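Local coordinates for protein aspartate--tRNA(Asp/Asn) ligase (Thermus thermophilus, PDB 1N9W) that attaches L-aspartate to both tRNA(Asp) and tRNA(Asn) in an ATP-dependent, two-step reaction that passes through an aspartyl-adenylate, at residues R136-R141 with M231-A236; L19-W24 with T115-K120; P124-A129 with G250-L255. One frame throughout, in Å; residues are numbered along the deposited sequence.

Contact 1: residues R136-R141 with M231-A236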
# COMPACT_ATOMS: atom_id res chain seq x y z
N ARG B 136 7.55 -2.19 -1.99
CA ARG B 136 6.71 -3.37 -2.15
C ARG B 136 7.19 -4.33 -3.25
O ARG B 136 7.06 -5.54 -3.12
CB ARG B 136 5.26 -2.95 -2.45
CG ARG B 136 4.61 -2.08 -1.38
CD ARG B 136 3.09 -2.28 -1.37
NE ARG B 136 2.35 -1.30 -0.58
CZ ARG B 136 2.03 -0.08 -1.00
NH1 ARG B 136 2.38 0.32 -2.22
NH2 ARG B 136 1.36 0.75 -0.20
N ARG B 137 7.73 -3.78 -4.34
CA ARG B 137 8.21 -4.60 -5.45
C ARG B 137 9.39 -5.46 -5.00
O ARG B 137 9.36 -6.67 -5.15
CB ARG B 137 8.65 -3.72 -6.63
CG ARG B 137 8.74 -4.46 -7.97
CD ARG B 137 9.61 -3.74 -9.02
NE ARG B 137 9.12 -2.44 -9.48
CZ ARG B 137 7.96 -2.24 -10.11
NH1 ARG B 137 7.14 -3.25 -10.36
NH2 ARG B 137 7.62 -1.02 -10.52
N TYR B 138 10.42 -4.82 -4.45
CA TYR B 138 11.59 -5.57 -4.01
C TYR B 138 11.22 -6.70 -3.06
O TYR B 138 11.63 -7.83 -3.25
CB TYR B 138 12.61 -4.66 -3.32
CG TYR B 138 13.79 -5.44 -2.76
CD1 TYR B 138 14.80 -5.92 -3.60
CD2 TYR B 138 13.83 -5.79 -1.41
CE1 TYR B 138 15.82 -6.74 -3.11
CE2 TYR B 138 14.84 -6.62 -0.91
CZ TYR B 138 15.83 -7.09 -1.77
OH TYR B 138 16.81 -7.92 -1.29
N LEU B 139 10.42 -6.38 -2.04
CA LEU B 139 10.02 -7.40 -1.08
C LEU B 139 9.11 -8.47 -1.69
O LEU B 139 9.26 -9.66 -1.38
CB LEU B 139 9.34 -6.73 0.13
CG LEU B 139 10.27 -5.82 0.96
CD1 LEU B 139 9.45 -4.99 1.95
CD2 LEU B 139 11.33 -6.66 1.70
N ASP B 140 8.18 -8.08 -2.56
CA ASP B 140 7.30 -9.07 -3.22
C ASP B 140 8.16 -10.07 -4.01
O ASP B 140 7.87 -11.26 -4.01
CB ASP B 140 6.31 -8.40 -4.19
CG ASP B 140 5.11 -7.76 -3.50
OD1 ASP B 140 4.84 -8.08 -2.31
OD2 ASP B 140 4.43 -6.94 -4.15
N ARG B 141 9.19 -9.57 -4.69
CA ARG B 141 10.06 -10.44 -5.47
C ARG B 141 10.87 -11.40 -4.59
O ARG B 141 11.35 -12.42 -5.08
CB ARG B 141 10.99 -9.62 -6.36
CG ARG B 141 11.79 -10.45 -7.36
CD ARG B 141 12.28 -9.58 -8.51
NE ARG B 141 12.89 -8.36 -7.98
CZ ARG B 141 12.56 -7.13 -8.35
NH1 ARG B 141 11.62 -6.92 -9.26
NH2 ARG B 141 13.17 -6.10 -7.77
N MET B 231 20.15 -5.90 7.97
CA MET B 231 20.91 -4.78 7.40
C MET B 231 21.20 -4.99 5.92
O MET B 231 21.01 -4.07 5.11
CB MET B 231 22.21 -4.56 8.20
CG MET B 231 22.04 -3.65 9.43
SD MET B 231 23.51 -3.39 10.50
CE MET B 231 23.21 -4.64 11.77
N ARG B 232 21.63 -6.19 5.55
CA ARG B 232 21.90 -6.47 4.14
C ARG B 232 20.61 -6.37 3.33
O ARG B 232 20.62 -5.92 2.18
CB ARG B 232 22.52 -7.87 4.00
CG ARG B 232 24.02 -7.91 4.28
CD ARG B 232 24.42 -9.15 5.05
NE ARG B 232 23.84 -10.36 4.47
CZ ARG B 232 23.78 -11.53 5.10
NH1 ARG B 232 24.26 -11.65 6.33
NH2 ARG B 232 23.23 -12.58 4.50
N LEU B 233 19.49 -6.78 3.92
CA LEU B 233 18.21 -6.72 3.25
C LEU B 233 17.80 -5.26 3.01
O LEU B 233 17.44 -4.88 1.90
CB LEU B 233 17.12 -7.40 4.08
CG LEU B 233 15.67 -7.13 3.61
CD1 LEU B 233 15.40 -7.87 2.32
CD2 LEU B 233 14.68 -7.57 4.69
N GLU B 234 17.87 -4.45 4.06
CA GLU B 234 17.51 -3.05 3.95
C GLU B 234 18.32 -2.30 2.90
O GLU B 234 17.80 -1.40 2.23
CB GLU B 234 17.62 -2.36 5.30
CG GLU B 234 17.48 -0.86 5.20
CD GLU B 234 17.11 -0.19 6.51
OE1 GLU B 234 17.53 -0.68 7.58
OE2 GLU B 234 16.41 0.84 6.45
N GLU B 235 19.59 -2.66 2.76
CA GLU B 235 20.47 -2.03 1.78
C GLU B 235 19.97 -2.27 0.37
O GLU B 235 19.89 -1.35 -0.44
CB GLU B 235 21.90 -2.58 1.91
CG GLU B 235 22.76 -1.85 2.93
CD GLU B 235 24.18 -2.43 3.03
OE1 GLU B 235 24.81 -2.69 1.99
OE2 GLU B 235 24.66 -2.62 4.17
N ALA B 236 19.64 -3.52 0.09
CA ALA B 236 19.15 -3.90 -1.23
C ALA B 236 17.77 -3.26 -1.45
O ALA B 236 17.47 -2.78 -2.54
CB ALA B 236 19.06 -5.42 -1.35
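With its CG swung opposite the backbone N (chi1 176°), Y138 points its ring toward helix 227-248, where L233, turned the same way (chi1 167°), reaches back with CD1. The leucine methyl meets the ring at its edge, close to the ring plane, with L233 CD1 3.5 Å from Y138 CE2. A236 touches the same ring twice over: its CB lies 3.4 Å from Y138 OH and 3.7 Å from Y138 CZ, while its backbone carbonyl covers one face, A236 C lying 4.2 Å above the plane of the Y138 ring, over its centre. No hydrogen bond spans the pair. L139 adds a looser apolar touch, its CD2 4.3 Å from L233 CD1, so that one leucine methyl serves both neighbours on helix 119-141. In the class II catalytic domain helix 227-248 lies against the large mixed sheet, with L233 also packing on F390, whereas helix 119-141, followed by the short strand 145-146, is consistent with motif 1, the dimerising element of this class. Accordingly, R136 and D140 form salt bridges with E146 and R133 of the second subunit. The two segment axes come within 11.1 Å at 129°, and farther along helix 227-248 L237 and E240 extend the surface on which Y138 rests.

Contact 2: residues L19-W24 with T115-K120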
# COMPACT_ATOMS: atom_id res chain seq x y z
N LEU B 19 -5.78 18.84 -20.90
CA LEU B 19 -6.71 18.94 -19.77
C LEU B 19 -5.81 19.35 -18.62
O LEU B 19 -4.73 18.78 -18.44
CB LEU B 19 -7.39 17.60 -19.45
CG LEU B 19 -8.30 17.04 -20.55
CD1 LEU B 19 -8.82 15.66 -20.14
CD2 LEU B 19 -9.46 18.01 -20.80
N GLY B 20 -6.22 20.37 -17.86
CA GLY B 20 -5.40 20.81 -16.74
C GLY B 20 -5.98 22.02 -16.04
O GLY B 20 -7.18 22.28 -16.14
N PHE B 21 -5.14 22.76 -15.32
CA PHE B 21 -5.58 23.95 -14.60
C PHE B 21 -4.80 25.18 -15.03
O PHE B 21 -3.61 25.09 -15.31
CB PHE B 21 -5.40 23.79 -13.09
CG PHE B 21 -6.11 22.61 -12.51
CD1 PHE B 21 -5.54 21.34 -12.55
CD2 PHE B 21 -7.37 22.76 -11.94
CE1 PHE B 21 -6.21 20.25 -12.03
CE2 PHE B 21 -8.05 21.67 -11.42
CZ PHE B 21 -7.48 20.41 -11.46
N LEU B 22 -5.47 26.32 -15.06
CA LEU B 22 -4.81 27.56 -15.45
C LEU B 22 -3.80 28.00 -14.37
O LEU B 22 -4.18 28.55 -13.34
CB LEU B 22 -5.87 28.64 -15.67
CG LEU B 22 -5.43 30.03 -16.16
CD1 LEU B 22 -4.67 29.94 -17.48
CD2 LEU B 22 -6.69 30.89 -16.32
N HIS B 23 -2.51 27.77 -14.62
CA HIS B 23 -1.46 28.13 -13.67
C HIS B 23 -1.42 29.67 -13.55
O HIS B 23 -1.43 30.20 -12.44
CB HIS B 23 -0.11 27.59 -14.14
CG HIS B 23 0.89 27.43 -13.04
ND1 HIS B 23 0.77 26.48 -12.06
CD2 HIS B 23 2.03 28.12 -12.77
CE1 HIS B 23 1.78 26.59 -11.22
NE2 HIS B 23 2.56 27.57 -11.63
N TRP B 24 -1.35 30.37 -14.68
CA TRP B 24 -1.39 31.83 -14.72
C TRP B 24 -1.81 32.30 -16.10
O TRP B 24 -1.90 31.52 -17.05
CB TRP B 24 -0.07 32.51 -14.30
CG TRP B 24 1.17 32.15 -15.05
CD1 TRP B 24 2.24 31.46 -14.56
CD2 TRP B 24 1.48 32.45 -16.42
NE1 TRP B 24 3.20 31.31 -15.53
CE2 TRP B 24 2.76 31.90 -16.69
CE3 TRP B 24 0.81 33.12 -17.45
CZ2 TRP B 24 3.37 32.00 -17.94
CZ3 TRP B 24 1.42 33.22 -18.70
CH2 TRP B 24 2.69 32.66 -18.93
N THR B 115 -2.52 25.21 -2.46
CA THR B 115 -1.08 25.37 -2.68
C THR B 115 -0.39 24.04 -2.97
O THR B 115 0.70 24.01 -3.54
CB THR B 115 -0.38 26.00 -1.45
OG1 THR B 115 -0.66 25.22 -0.27
CG2 THR B 115 -0.86 27.42 -1.24
N LEU B 116 -1.02 22.94 -2.58
CA LEU B 116 -0.42 21.63 -2.82
C LEU B 116 -0.42 21.29 -4.31
O LEU B 116 0.27 20.36 -4.74
CB LEU B 116 -1.15 20.57 -2.02
CG LEU B 116 -0.43 19.25 -1.76
CD1 LEU B 116 1.09 19.45 -1.59
CD2 LEU B 116 -1.03 18.66 -0.50
N ARG B 117 -1.18 22.05 -5.09
CA ARG B 117 -1.26 21.80 -6.52
C ARG B 117 0.04 22.23 -7.21
O ARG B 117 0.34 21.76 -8.31
CB ARG B 117 -2.46 22.53 -7.12
CG ARG B 117 -3.81 22.04 -6.64
CD ARG B 117 -4.90 22.82 -7.34
NE ARG B 117 -6.26 22.50 -6.92
CZ ARG B 117 -7.34 23.09 -7.43
NH1 ARG B 117 -7.20 24.01 -8.37
NH2 ARG B 117 -8.56 22.76 -7.01
N GLY B 118 0.81 23.11 -6.57
CA GLY B 118 2.06 23.55 -7.17
C GLY B 118 2.98 22.39 -7.52
O GLY B 118 2.94 21.36 -6.84
N GLU B 119 3.78 22.54 -8.57
CA GLU B 119 4.70 21.48 -9.01
C GLU B 119 5.70 21.06 -7.93
O GLU B 119 5.91 19.88 -7.69
CB GLU B 119 5.50 21.92 -10.24
CG GLU B 119 4.70 22.13 -11.51
CD GLU B 119 5.58 22.15 -12.76
OE1 GLU B 119 5.98 21.06 -13.23
OE2 GLU B 119 5.89 23.25 -13.25
N LYS B 120 6.32 22.05 -7.30
CA LYS B 120 7.30 21.76 -6.27
C LYS B 120 6.66 21.29 -4.98
O LYS B 120 7.24 20.50 -4.25
CB LYS B 120 8.16 22.99 -6.00
CG LYS B 120 9.10 23.35 -7.14
CD LYS B 120 9.97 24.53 -6.75
CE LYS B 120 10.90 24.94 -7.88
NZ LYS B 120 11.73 26.11 -7.47
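F21 and R117 meet through one end of a guanidinium group and one side of a phenyl ring: R117 NH1 lies 3.8 Å from F21 CD2 and 3.9 Å from F21 CE2. CE2 sits over a face of the guanidinium, whereas NH1 approaches the ring obliquely; the two planes are tilted 40° apart. R117 arrives there with its chain extended from CG to NE, and runs roughly perpendicular to the phenylalanine side chain. Outside this pair, NH1 forms a salt bridge with E56 and a hydrogen bond with the backbone O of Y382 of the second subunit, while F223 of that subunit stacks edge-to-face with F21. R37, from the adjacent strand 31-38, packs against both F21 and R117. Two backbone elements place the partners. R117 rides on a type I turn from T115 to G118, closed by G118 N to T115 O at 3.2 Å, and G118 is the N-cap residue of helix 119-141. F21 belongs to strand 15-28 of the OB-fold anticodon-binding domain, paired with R37 and followed by a classic beta bulge where H23 and W24 both face L35; R26, which interacts with tRNA, lies farther along the strand. The contact thus joins the anticodon-binding domain to the turn that leads into helix 119-141 of the catalytic domain, at the dimer interface. Buried against an aromatic ring, the arginine charge is probably balanced by the E56 carboxylate, with the carbonyl of the second subunit giving further polar support.

Contact 3: residues P124-A129 with G250-L255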
# COMPACT_ATOMS: atom_id res chain seq x y z
N PRO B 124 7.31 16.12 -3.81
CA PRO B 124 7.79 15.19 -2.78
C PRO B 124 6.83 14.01 -2.55
O PRO B 124 7.26 12.89 -2.23
CB PRO B 124 7.89 16.08 -1.53
CG PRO B 124 8.17 17.44 -2.10
CD PRO B 124 7.22 17.49 -3.29
N LEU B 125 5.53 14.25 -2.71
CA LEU B 125 4.54 13.20 -2.52
C LEU B 125 4.60 12.20 -3.68
O LEU B 125 4.38 11.00 -3.50
CB LEU B 125 3.13 13.80 -2.39
CG LEU B 125 2.88 14.76 -1.21
CD1 LEU B 125 1.44 15.27 -1.23
CD2 LEU B 125 3.15 14.03 0.10
N LYS B 126 4.90 12.71 -4.87
CA LYS B 126 5.00 11.88 -6.07
C LYS B 126 6.23 10.98 -5.92
O LYS B 126 6.20 9.79 -6.26
CB LYS B 126 5.15 12.78 -7.30
CG LYS B 126 5.24 12.06 -8.64
CD LYS B 126 3.99 11.27 -8.95
CE LYS B 126 4.02 10.70 -10.36
NZ LYS B 126 2.93 9.68 -10.57
N VAL B 127 7.30 11.54 -5.38
CA VAL B 127 8.52 10.79 -5.17
C VAL B 127 8.29 9.74 -4.08
O VAL B 127 8.74 8.60 -4.21
CB VAL B 127 9.70 11.75 -4.79
CG1 VAL B 127 10.93 10.95 -4.37
CG2 VAL B 127 10.04 12.63 -5.99
N GLN B 128 7.56 10.11 -3.04
CA GLN B 128 7.27 9.17 -1.95
C GLN B 128 6.48 7.96 -2.47
O GLN B 128 6.73 6.83 -2.05
CB GLN B 128 6.47 9.84 -0.85
CG GLN B 128 6.24 8.94 0.35
CD GLN B 128 5.44 9.63 1.43
OE1 GLN B 128 4.21 9.55 1.46
NE2 GLN B 128 6.13 10.34 2.31
N ALA B 129 5.52 8.21 -3.36
CA ALA B 129 4.72 7.13 -3.91
C ALA B 129 5.63 6.20 -4.68
O ALA B 129 5.44 4.98 -4.69
CB ALA B 129 3.62 7.68 -4.82
N GLY B 250 11.62 10.90 -12.10
CA GLY B 250 12.80 11.66 -12.47
C GLY B 250 12.56 13.16 -12.52
O GLY B 250 13.31 13.93 -11.92
N ASP B 251 11.52 13.57 -13.23
CA ASP B 251 11.21 15.00 -13.35
C ASP B 251 11.02 15.68 -12.01
O ASP B 251 11.46 16.81 -11.81
CB ASP B 251 9.96 15.20 -14.20
CG ASP B 251 10.15 14.74 -15.62
OD1 ASP B 251 11.31 14.79 -16.10
OD2 ASP B 251 9.16 14.34 -16.28
N GLU B 252 10.35 14.99 -11.09
CA GLU B 252 10.12 15.54 -9.76
C GLU B 252 11.46 15.74 -9.05
O GLU B 252 11.73 16.78 -8.44
CB GLU B 252 9.23 14.59 -8.94
CG GLU B 252 7.72 14.66 -9.22
CD GLU B 252 7.30 14.04 -10.56
OE1 GLU B 252 7.98 13.14 -11.06
OE2 GLU B 252 6.25 14.46 -11.08
N ILE B 253 12.32 14.73 -9.13
CA ILE B 253 13.62 14.81 -8.49
C ILE B 253 14.43 15.99 -9.04
O ILE B 253 14.97 16.79 -8.28
CB ILE B 253 14.38 13.50 -8.67
CG1 ILE B 253 13.69 12.42 -7.83
CG2 ILE B 253 15.85 13.67 -8.28
CD1 ILE B 253 14.11 11.00 -8.15
N ARG B 254 14.49 16.09 -10.37
CA ARG B 254 15.23 17.18 -11.00
C ARG B 254 14.60 18.54 -10.71
O ARG B 254 15.31 19.52 -10.48
CB ARG B 254 15.30 16.95 -12.51
CG ARG B 254 16.29 15.87 -12.92
CD ARG B 254 16.44 15.84 -14.43
NE ARG B 254 15.27 15.26 -15.10
CZ ARG B 254 14.99 13.96 -15.10
NH1 ARG B 254 15.79 13.11 -14.46
NH2 ARG B 254 13.92 13.51 -15.74
N LEU B 255 13.28 18.61 -10.71
CA LEU B 255 12.58 19.86 -10.45
C LEU B 255 12.96 20.43 -9.08
O LEU B 255 13.20 21.62 -8.93
CB LEU B 255 11.07 19.64 -10.53
CG LEU B 255 10.17 20.77 -10.01
CD1 LEU B 255 10.19 21.93 -11.00
CD2 LEU B 255 8.77 20.23 -9.82
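Next to E252, which faces K126 and V127 across the contact, R254 NH2 donates to D251 OD1 at 2.9 Å in a salt bridge within helix 250-255. The bond is bent, with an N-H...O angle of 137°, and OD1 is met from above the carboxylate plane; G250 O lies over a face of the same guanidinium. Between the helices the polar ends do not pair. E252 bends at chi2 (73°), bringing its carboxylate beside the stem of K126, so that K126 CG sits over the carboxylate face, 3.4 Å from E252 CD and 3.6 Å from E252 OE2. K126 also bends, and its amine turns off to a weak hydrogen bond with T145 of the second subunit, leaving K126 NZ 5.8 Å from E252 OE2. Nearer the backbone, V127 CG2 rests 3.6 Å from E252 CB, the two side chains running antiparallel alongside one another, and more loosely 4.1 Å from I253 CG1. These segments of helices 119-141 and 250-255 lie 9.0 Å apart at closest approach and cross at -136°, an inclined antiparallel pairing within the catalytic domain. L402 of helix 394-402 packs on V127, and A245 and L246 of helix 227-248 pack on I253. With an alanine at E252, the K126 stem, lacking the flat group it lies on, would probably be freer to turn, and its amine would lose the nearby opposite charge. The lysine offers its aliphatic stem, not its amine, to the glutamate carboxylate; the opposite charges probably attract at a distance, without a closed ion pair.

Helix 119-141 runs through all three contacts: contact 2 engages its N-terminal cap, contact 3 its early turns and contact 1 its C-terminal part. Contacts 2 and 3 have centres 15 Å apart and touch directly, L255 CD2 packing 3.6 Å from E119 O. Contacts 3 and 1 are 21 Å apart between centres, nearest atoms about 6 Å; their partner helices 250-255 and 227-248 are consecutive. Contacts 1 and 2 lie 35 Å apart between centres. Two contacts approach the active site: the L233 side chain is about 10 Å from that of R352, predicted to bind aspartate, and that of V127 about 10 Å from that of A394, predicted to bind ATP. All three border the second subunit.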